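Local coordinates for protein putative rRNA methyltransferase (Sorangium cellulosum, PDB 4RWZ) that is an aminoglycoside-resistance 16S rRNA methyltransferase that probably modifies an adenine at N1 and is activated by the 30S subunit, at residues A15-K20 with Y50-D55; F38-A43 with R62-R67; W66-K71 with A80-A85. All blocks are in the same frame, centred on the assembly; numbering follows the deposited sequence.

All three contacts lie in the first half of a Rossmann-like methyltransferase sheet whose strands run in the order 3-2-1-4-5-7-6. Contact 1 covers one face of strand 49-55, while contacts 2 and 3 lie on the other, where helices 37-45 and 62-68 pack. The centres of contacts 2 and 3 are about 6 Å apart; they share W66 and R67, and V64 CG2 meets F82 CZ at 3.5 Å. Contacts 1 and 3, about 9 Å apart between centres, are joined through the sheet by a probable hydrogen bond, G53 N to L81 O at 2.8 Å. In this fold the cofactor typically binds near the C-terminal strand ends, the end at which D55 stands; Y50 and A80 lie at the opposite ends.

Contact 1. Residues A15-K20 with Y50-D55; sequences ADLEAK and YCIGVD
The phenolic oxygen of Y50 lies against the aliphatic start of K20, with Y50 OH 3.5 Å from K20 CB and 3.9 Å from K20 CG. No hydrogen bond joins the two segments, so this approach is one of van der Waals contact. One turn earlier in the helix, L17 reaches another part of the same ring: L17 CD1 is 3.9 Å from Y50 CE2. Both aliphatic groups come in at a slant, neither squarely over the ring nor in its plane. The ring reaches them because its CG stands anti to the backbone N (chi1 -163°). Within the strand, I52 CD1 sits at the ring's edge and in its plane, and it also meets L17 CD1 at a looser 4.5 Å. One methyl of L17 therefore touches both Y50 and I52. Of K20's side chain, CB and CG touch the tyrosine, and its backbone O lies beside Y50 CE1; past CG the chain bends (chi2 -66°), leading its ammonium away.

Helix 14-21 precedes the first strand of the Rossmann-like core and lies across one face of strand 49-55, the short axes 11.2 Å apart and 137° from parallel. Side chains alternate: Y50 and I52 point to this helix, while C51 faces V39 and S42 of helix 37-45 on the opposite face. L81 of the adjoining strand touches both L17 and Y50, and H24 meets the Y50 ring edge-to-face. At the C-terminal end of the strand the carboxylate of D55 accepts from the backbone amides of G34 and A57 and pairs with R60.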
loop_
_atom_site.group_PDB
_atom_site.type_symbol
_atom_site.label_atom_id
_atom_site.label_comp_id
_atom_site.label_asym_id
_atom_site.label_seq_id
_atom_site.Cartn_x
_atom_site.Cartn_y
_atom_site.Cartn_z
ATOM N N ALA A 15 2.714 10.399 17.532
ATOM C CA ALA A 15 1.942 10.264 18.771
ATOM C C ALA A 15 0.437 10.378 18.517
ATOM O O ALA A 15 -0.341 9.674 19.146
ATOM C CB ALA A 15 2.398 11.298 19.834
ATOM N N ASP A 16 0.046 11.256 17.589
ATOM C CA ASP A 16 -1.342 11.364 17.139
ATOM C C ASP A 16 -1.805 10.042 16.549
ATOM O O ASP A 16 -2.877 9.536 16.873
ATOM C CB ASP A 16 -1.460 12.414 16.036
ATOM C CG ASP A 16 -1.263 13.816 16.535
ATOM O OD1 ASP A 16 -1.436 14.034 17.752
ATOM O OD2 ASP A 16 -0.916 14.691 15.704
ATOM N N LEU A 17 -0.970 9.479 15.682
ATOM C CA LEU A 17 -1.291 8.233 15.016
ATOM C C LEU A 17 -1.363 7.126 16.056
ATOM O O LEU A 17 -2.339 6.359 16.097
ATOM C CB LEU A 17 -0.248 7.902 13.928
ATOM C CG LEU A 17 -0.462 6.579 13.176
ATOM C CD1 LEU A 17 -1.880 6.538 12.543
ATOM C CD2 LEU A 17 0.613 6.339 12.126
ATOM N N GLU A 18 -0.367 7.071 16.939
ATOM C CA GLU A 18 -0.362 6.029 17.970
ATOM C C GLU A 18 -1.585 6.085 18.880
ATOM O O GLU A 18 -2.054 5.060 19.374
ATOM C CB GLU A 18 0.933 6.065 18.785
ATOM C CG GLU A 18 2.099 5.444 18.049
ATOM C CD GLU A 18 3.433 5.649 18.753
ATOM O OE1 GLU A 18 3.452 6.340 19.802
ATOM O OE2 GLU A 18 4.457 5.115 18.256
ATOM N N ALA A 19 -2.107 7.282 19.086
ATOM C CA ALA A 19 -3.311 7.457 19.880
ATOM C C ALA A 19 -4.494 6.775 19.201
ATOM O O ALA A 19 -5.351 6.204 19.875
ATOM C CB ALA A 19 -3.590 8.930 20.083
ATOM N N LYS A 20 -4.546 6.855 17.871
ATOM C CA LYS A 20 -5.624 6.232 17.096
ATOM C C LYS A 20 -5.461 4.726 16.960
ATOM O O LYS A 20 -6.445 4.001 16.970
ATOM C CB LYS A 20 -5.732 6.855 15.701
ATOM C CG LYS A 20 -6.074 8.332 15.704
ATOM C CD LYS A 20 -7.463 8.579 16.257
ATOM C CE LYS A 20 -7.778 10.061 16.240
ATOM N NZ LYS A 20 -9.198 10.297 15.915
ATOM N N TYR A 50 -6.909 -1.291 11.964
ATOM C CA TYR A 50 -6.795 0.106 11.578
ATOM C C TYR A 50 -6.343 0.140 10.123
ATOM O O TYR A 50 -5.274 -0.351 9.786
ATOM C CB TYR A 50 -5.805 0.845 12.507
ATOM C CG TYR A 50 -5.934 2.368 12.433
ATOM C CD1 TYR A 50 -6.974 3.035 13.080
ATOM C CD2 TYR A 50 -5.019 3.133 11.702
ATOM C CE1 TYR A 50 -7.099 4.393 13.014
ATOM C CE2 TYR A 50 -5.136 4.530 11.628
ATOM C CZ TYR A 50 -6.191 5.152 12.293
ATOM O OH TYR A 50 -6.358 6.538 12.266
ATOM N N CYS A 51 -7.145 0.741 9.244
ATOM C CA CYS A 51 -6.919 0.661 7.783
ATOM C C CYS A 51 -6.514 2.014 7.255
ATOM O O CYS A 51 -7.235 2.978 7.476
ATOM C CB CYS A 51 -8.180 0.236 7.083
ATOM S SG CYS A 51 -8.811 -1.388 7.717
ATOM N N ILE A 52 -5.363 2.085 6.595
ATOM C CA ILE A 52 -4.800 3.363 6.169
ATOM C C ILE A 52 -4.664 3.350 4.676
ATOM O O ILE A 52 -4.004 2.473 4.133
ATOM C CB ILE A 52 -3.398 3.596 6.807
ATOM C CG1 ILE A 52 -3.509 3.501 8.336
ATOM C CG2 ILE A 52 -2.848 4.945 6.335
ATOM C CD1 ILE A 52 -2.108 3.699 9.074
ATOM N N GLY A 53 -5.289 4.307 3.978
ATOM C CA GLY A 53 -5.092 4.396 2.534
ATOM C C GLY A 53 -4.129 5.554 2.266
ATOM O O GLY A 53 -4.221 6.607 2.917
ATOM N N VAL A 54 -3.198 5.351 1.327
ATOM C CA VAL A 54 -2.174 6.377 0.988
ATOM C C VAL A 54 -2.282 6.692 -0.478
ATOM O O VAL A 54 -2.393 5.770 -1.274
ATOM C CB VAL A 54 -0.745 5.798 1.247
ATOM C CG1 VAL A 54 0.362 6.875 1.032
ATOM C CG2 VAL A 54 -0.633 5.292 2.658
ATOM N N ASP A 55 -2.222 7.977 -0.884
ATOM C CA ASP A 55 -2.233 8.275 -2.297
ATOM C C ASP A 55 -1.540 9.639 -2.469
ATOM O O ASP A 55 -1.599 10.441 -1.570
ATOM C CB ASP A 55 -3.686 8.407 -2.807
ATOM C CG ASP A 55 -3.771 8.419 -4.327
ATOM O OD1 ASP A 55 -3.659 9.521 -4.972
ATOM O OD2 ASP A 55 -3.930 7.337 -4.920
#

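Contact 2. Residues F38-A43 with R62-R67; sequences FVYRSA and REVSWR
One face of the Y40 ring is covered by the aliphatic part of R67: its CD lies 4.1 Å from the ring centroid and 27° off the normal, a CH-pi contact. V64 reaches the same ring obliquely. The guanidinium of R67 takes no stacking part, since its plane stands 81° from that of the ring; at its edge, in plane, lies E63 OE2 instead. Within helix 37-45, S42 OG sits over the centre of one face of the F38 ring, 3.6 Å above its plane, while S42 OG donates its proton to F38 O (2.8 Å), which also accepts S42 N from the other face of its carbonyl plane.

The meeting of Y40 and R67 is made by methylenes, with R67 CD 3.8 Å from Y40 CZ and the two chains crossing at about a right angle. A bend at chi3 (-60°) turns the head of R67 off the ring and back along its own helix. There NH2 of R67 donates to the anti lone pair of E63 OE2 at 2.6 Å, nearly straight, in a salt bridge; NH1 adds a weak bond to the same oxygen. Closer to the backbones, V64 CG2 packs on Y40 CB at 3.7 Å, and Y40 and V64 lie alongside, pointing opposite ways.

Helices 37-45 and 62-68 flank strand 49-55 in sequence and lie side by side on one face of the sheet, closest at Y40 and V64, whose CA atoms are 7.2 Å apart. V39 and V64 both touch F82 on strand 80-84 beneath. The Y40 hydroxyl is hydrogen-bonded to G75 O, in the loop that follows the second helix.

The grip across the interface is apolar and CH-pi, and the charge of R67 is paired with E63 on its own helix rather than with the ring.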
loop_
_atom_site.group_PDB
_atom_site.type_symbol
_atom_site.label_atom_id
_atom_site.label_comp_id
_atom_site.label_asym_id
_atom_site.label_seq_id
_atom_site.Cartn_x
_atom_site.Cartn_y
_atom_site.Cartn_z
ATOM N N PHE A 38 -11.428 0.900 -1.258
ATOM C CA PHE A 38 -10.993 -0.405 -0.714
ATOM C C PHE A 38 -10.767 -0.311 0.800
ATOM O O PHE A 38 -11.050 -1.230 1.587
ATOM C CB PHE A 38 -9.698 -0.825 -1.410
ATOM C CG PHE A 38 -9.045 -2.055 -0.780
ATOM C CD1 PHE A 38 -9.592 -3.321 -0.956
ATOM C CD2 PHE A 38 -7.935 -1.913 0.019
ATOM C CE1 PHE A 38 -8.969 -4.443 -0.350
ATOM C CE2 PHE A 38 -7.300 -3.013 0.614
ATOM C CZ PHE A 38 -7.821 -4.263 0.416
ATOM N N VAL A 39 -10.230 0.834 1.212
ATOM C CA VAL A 39 -9.939 1.068 2.644
ATOM C C VAL A 39 -11.194 1.285 3.428
ATOM O O VAL A 39 -11.354 0.749 4.544
ATOM C CB VAL A 39 -8.919 2.219 2.821
ATOM C CG1 VAL A 39 -8.838 2.732 4.253
ATOM C CG2 VAL A 39 -7.515 1.740 2.339
ATOM N N TYR A 40 -12.122 2.056 2.878
ATOM C CA TYR A 40 -13.408 2.180 3.553
ATOM C C TYR A 40 -14.122 0.834 3.792
ATOM O O TYR A 40 -14.606 0.539 4.896
ATOM C CB TYR A 40 -14.327 3.121 2.739
ATOM C CG TYR A 40 -15.615 3.445 3.474
ATOM C CD1 TYR A 40 -15.681 4.477 4.433
ATOM C CD2 TYR A 40 -16.762 2.721 3.232
ATOM C CE1 TYR A 40 -16.864 4.773 5.115
ATOM C CE2 TYR A 40 -17.967 3.017 3.921
ATOM C CZ TYR A 40 -17.998 4.042 4.851
ATOM O OH TYR A 40 -19.183 4.283 5.522
ATOM N N ARG A 41 -14.212 0.031 2.751
ATOM C CA ARG A 41 -14.840 -1.282 2.890
ATOM C C ARG A 41 -14.080 -2.165 3.860
ATOM O O ARG A 41 -14.697 -2.899 4.652
ATOM C CB ARG A 41 -14.892 -1.976 1.527
ATOM C CG ARG A 41 -15.891 -1.329 0.579
ATOM C CD ARG A 41 -16.157 -2.226 -0.682
ATOM N NE ARG A 41 -14.926 -2.341 -1.513
ATOM C CZ ARG A 41 -14.640 -1.478 -2.512
ATOM N NH1 ARG A 41 -15.502 -0.550 -2.868
ATOM N NH2 ARG A 41 -13.570 -1.631 -3.207
ATOM N N SER A 42 -12.757 -2.135 3.783
ATOM C CA SER A 42 -11.967 -2.999 4.688
ATOM C C SER A 42 -12.180 -2.611 6.138
ATOM O O SER A 42 -12.278 -3.470 7.046
ATOM C CB SER A 42 -10.464 -2.965 4.349
ATOM O OG SER A 42 -10.192 -3.465 3.033
ATOM N N ALA A 43 -12.323 -1.302 6.389
ATOM C CA ALA A 43 -12.558 -0.850 7.755
ATOM C C ALA A 43 -13.903 -1.343 8.261
ATOM O O ALA A 43 -14.056 -1.680 9.459
ATOM C CB ALA A 43 -12.443 0.732 7.836
ATOM N N ARG A 62 -10.777 12.878 -1.135
ATOM C CA ARG A 62 -11.611 13.897 -0.460
ATOM C C ARG A 62 -12.915 13.265 0.023
ATOM O O ARG A 62 -13.325 13.419 1.183
ATOM C CB ARG A 62 -11.943 15.035 -1.415
ATOM C CG ARG A 62 -12.963 16.026 -0.786
ATOM C CD ARG A 62 -13.663 16.899 -1.841
ATOM N NE ARG A 62 -14.486 16.099 -2.757
ATOM C CZ ARG A 62 -15.649 15.517 -2.428
ATOM N NH1 ARG A 62 -16.159 15.599 -1.189
ATOM N NH2 ARG A 62 -16.307 14.825 -3.346
ATOM N N GLU A 63 -13.570 12.578 -0.895
ATOM C CA GLU A 63 -14.911 12.075 -0.606
ATOM C C GLU A 63 -14.942 11.022 0.483
ATOM O O GLU A 63 -15.752 11.058 1.469
ATOM C CB GLU A 63 -15.553 11.531 -1.885
ATOM C CG GLU A 63 -16.880 10.818 -1.575
ATOM C CD GLU A 63 -17.546 10.182 -2.826
ATOM O OE1 GLU A 63 -17.168 10.501 -3.975
ATOM O OE2 GLU A 63 -18.433 9.338 -2.628
ATOM N N VAL A 64 -14.119 10.004 0.280
ATOM C CA VAL A 64 -14.073 8.921 1.252
ATOM C C VAL A 64 -13.572 9.378 2.604
ATOM O O VAL A 64 -14.051 8.870 3.622
ATOM C CB VAL A 64 -13.180 7.711 0.762
ATOM C CG1 VAL A 64 -11.708 8.092 0.753
ATOM C CG2 VAL A 64 -13.372 6.532 1.694
ATOM N N SER A 65 -12.591 10.313 2.624
ATOM C CA SER A 65 -12.039 10.726 3.928
ATOM C C SER A 65 -13.088 11.584 4.706
ATOM O O SER A 65 -13.168 11.484 5.912
ATOM C CB SER A 65 -10.703 11.486 3.793
ATOM O OG SER A 65 -10.849 12.707 3.095
ATOM N N TRP A 66 -13.906 12.360 4.005
ATOM C CA TRP A 66 -15.003 13.085 4.623
ATOM C C TRP A 66 -16.009 12.102 5.200
ATOM O O TRP A 66 -16.403 12.189 6.366
ATOM C CB TRP A 66 -15.720 13.979 3.609
ATOM C CG TRP A 66 -16.861 14.732 4.247
ATOM C CD1 TRP A 66 -18.222 14.502 4.111
ATOM C CD2 TRP A 66 -16.720 15.799 5.178
ATOM N NE1 TRP A 66 -18.916 15.423 4.879
ATOM C CE2 TRP A 66 -18.014 16.218 5.546
ATOM C CE3 TRP A 66 -15.612 16.475 5.709
ATOM C CZ2 TRP A 66 -18.231 17.298 6.445
ATOM C CZ3 TRP A 66 -15.817 17.530 6.600
ATOM C CH2 TRP A 66 -17.113 17.945 6.943
ATOM N N ARG A 67 -16.394 11.137 4.369
ATOM C CA ARG A 67 -17.403 10.179 4.777
ATOM C C ARG A 67 -16.945 9.421 6.017
ATOM O O ARG A 67 -17.677 9.250 7.014
ATOM C CB ARG A 67 -17.689 9.236 3.603
ATOM C CG ARG A 67 -18.529 8.027 4.007
ATOM C CD ARG A 67 -18.693 7.104 2.784
ATOM N NE ARG A 67 -19.350 7.893 1.759
ATOM C CZ ARG A 67 -18.882 8.071 0.522
ATOM N NH1 ARG A 67 -17.795 7.439 0.099
ATOM N NH2 ARG A 67 -19.564 8.836 -0.300
#

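Contact 3. Residues W66-K71 with A80-A85; sequences WRASRK and ALFVVA
A68 and A80 bring the backbones closest, their CA atoms 6.6 Å apart, at the first residue of strand 80-84. A68 CB points at the strand and meets two groups there: A80 CB at 4.2 Å and F82 CE2 at 4.1 Å. The methyl touches the F82 ring at its edge, near the ring plane. With CG anti to its carbonyl carbon (chi1 -63°), F82 turns this edge to the methyl; the ring also touches V39 of helix 37-45.

Strand 49-55, helix 62-68 and strand 80-84 form one beta-alpha-beta unit, and A68 rests on the start of the second strand.

Polar groups then fix the chain on the side away from the strand. W66 O accepts from S69 N and, from the opposite face of its carbonyl plane, from R70 NE at 3.0 Å. R70 NH2 donates to S69 OG at 2.9 Å. The guanidinium also lies over one face of the indole in a cation-pi contact, with R70 NE over the indole centre and W66 CZ2 3.6 Å from the guanidinium plane.

Small methyl groups allow the close approach to the sheet, whereas the arginine's bonds and its indole contact hold the outer turn.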
loop_
_atom_site.group_PDB
_atom_site.type_symbol
_atom_site.label_atom_id
_atom_site.label_comp_id
_atom_site.label_asym_id
_atom_site.label_seq_id
_atom_site.Cartn_x
_atom_site.Cartn_y
_atom_site.Cartn_z
ATOM N N TRP A 66 -13.906 12.360 4.005
ATOM C CA TRP A 66 -15.003 13.085 4.623
ATOM C C TRP A 66 -16.009 12.102 5.200
ATOM O O TRP A 66 -16.403 12.189 6.366
ATOM C CB TRP A 66 -15.720 13.979 3.609
ATOM C CG TRP A 66 -16.861 14.732 4.247
ATOM C CD1 TRP A 66 -18.222 14.502 4.111
ATOM C CD2 TRP A 66 -16.720 15.799 5.178
ATOM N NE1 TRP A 66 -18.916 15.423 4.879
ATOM C CE2 TRP A 66 -18.014 16.218 5.546
ATOM C CE3 TRP A 66 -15.612 16.475 5.709
ATOM C CZ2 TRP A 66 -18.231 17.298 6.445
ATOM C CZ3 TRP A 66 -15.817 17.530 6.600
ATOM C CH2 TRP A 66 -17.113 17.945 6.943
ATOM N N ARG A 67 -16.394 11.137 4.369
ATOM C CA ARG A 67 -17.403 10.179 4.777
ATOM C C ARG A 67 -16.945 9.421 6.017
ATOM O O ARG A 67 -17.677 9.250 7.014
ATOM C CB ARG A 67 -17.689 9.236 3.603
ATOM C CG ARG A 67 -18.529 8.027 4.007
ATOM C CD ARG A 67 -18.693 7.104 2.784
ATOM N NE ARG A 67 -19.350 7.893 1.759
ATOM C CZ ARG A 67 -18.882 8.071 0.522
ATOM N NH1 ARG A 67 -17.795 7.439 0.099
ATOM N NH2 ARG A 67 -19.564 8.836 -0.300
ATOM N N ALA A 68 -15.702 8.971 5.975
ATOM C CA ALA A 68 -15.173 8.130 7.037
ATOM C C ALA A 68 -14.975 8.877 8.352
ATOM O O ALA A 68 -14.890 8.237 9.392
ATOM C CB ALA A 68 -13.855 7.469 6.599
ATOM N N SER A 69 -14.912 10.206 8.304
ATOM C CA SER A 69 -14.717 11.008 9.542
ATOM C C SER A 69 -16.022 11.419 10.179
ATOM O O SER A 69 -16.014 12.075 11.217
ATOM C CB SER A 69 -13.849 12.254 9.286
ATOM O OG SER A 69 -14.438 13.049 8.286
ATOM N N ARG A 70 -17.163 11.056 9.583
ATOM C CA ARG A 70 -18.463 11.360 10.171
ATOM C C ARG A 70 -18.702 10.475 11.405
ATOM O O ARG A 70 -17.926 9.563 11.690
ATOM C CB ARG A 70 -19.622 11.150 9.146
ATOM C CG ARG A 70 -19.558 12.034 7.831
ATOM C CD ARG A 70 -19.315 13.424 8.204
ATOM N NE ARG A 70 -17.907 13.800 8.353
ATOM C CZ ARG A 70 -17.495 14.857 9.056
ATOM N NH1 ARG A 70 -18.396 15.607 9.703
ATOM N NH2 ARG A 70 -16.196 15.149 9.150
ATOM N N LYS A 71 -19.799 10.723 12.111
ATOM C CA LYS A 71 -20.267 9.822 13.180
ATOM C C LYS A 71 -20.605 8.475 12.549
ATOM O O LYS A 71 -20.962 8.419 11.384
ATOM C CB LYS A 71 -21.508 10.442 13.851
ATOM C CG LYS A 71 -21.440 11.973 13.801
ATOM C CD LYS A 71 -22.281 12.507 12.565
ATOM C CE LYS A 71 -21.437 13.320 11.512
ATOM N NZ LYS A 71 -22.219 13.905 10.336
ATOM N N ALA A 80 -10.563 3.992 9.889
ATOM C CA ALA A 80 -10.008 4.299 8.574
ATOM C C ALA A 80 -9.287 5.630 8.630
ATOM O O ALA A 80 -9.722 6.567 9.307
ATOM C CB ALA A 80 -11.107 4.360 7.513
ATOM N N LEU A 81 -8.196 5.712 7.882
ATOM C CA LEU A 81 -7.417 6.944 7.796
ATOM C C LEU A 81 -6.902 7.099 6.372
ATOM O O LEU A 81 -6.510 6.099 5.748
ATOM C CB LEU A 81 -6.192 6.878 8.730
ATOM C CG LEU A 81 -5.388 8.189 8.864
ATOM C CD1 LEU A 81 -6.261 9.229 9.576
ATOM C CD2 LEU A 81 -4.105 7.854 9.653
ATOM N N PHE A 82 -6.860 8.347 5.879
ATOM C CA PHE A 82 -6.349 8.642 4.514
ATOM C C PHE A 82 -5.191 9.619 4.550
ATOM O O PHE A 82 -5.320 10.673 5.144
ATOM C CB PHE A 82 -7.508 9.155 3.646
ATOM C CG PHE A 82 -8.544 8.065 3.513
ATOM C CD1 PHE A 82 -8.372 7.051 2.576
ATOM C CD2 PHE A 82 -9.588 8.003 4.406
ATOM C CE1 PHE A 82 -9.271 5.982 2.527
ATOM C CE2 PHE A 82 -10.495 6.931 4.376
ATOM C CZ PHE A 82 -10.343 5.948 3.399
ATOM N N VAL A 83 -4.076 9.231 3.939
ATOM C CA VAL A 83 -2.782 9.898 4.074
ATOM C C VAL A 83 -2.264 10.307 2.702
ATOM O O VAL A 83 -2.343 9.541 1.747
ATOM C CB VAL A 83 -1.777 8.921 4.743
ATOM C CG1 VAL A 83 -0.317 9.449 4.685
ATOM C CG2 VAL A 83 -2.253 8.693 6.205
ATOM N N VAL A 84 -1.760 11.523 2.590
ATOM C CA VAL A 84 -1.265 11.978 1.312
ATOM C C VAL A 84 0.261 11.787 1.231
ATOM O O VAL A 84 1.034 12.461 1.953
ATOM C CB VAL A 84 -1.576 13.514 1.104
ATOM C CG1 VAL A 84 -1.136 13.922 -0.253
ATOM C CG2 VAL A 84 -3.089 13.745 1.280
ATOM N N ALA A 85 0.698 10.894 0.347
ATOM C CA ALA A 85 2.140 10.626 0.175
ATOM C C ALA A 85 2.374 9.846 -1.119
ATOM O O ALA A 85 1.503 9.132 -1.609
ATOM C CB ALA A 85 2.704 9.845 1.365
#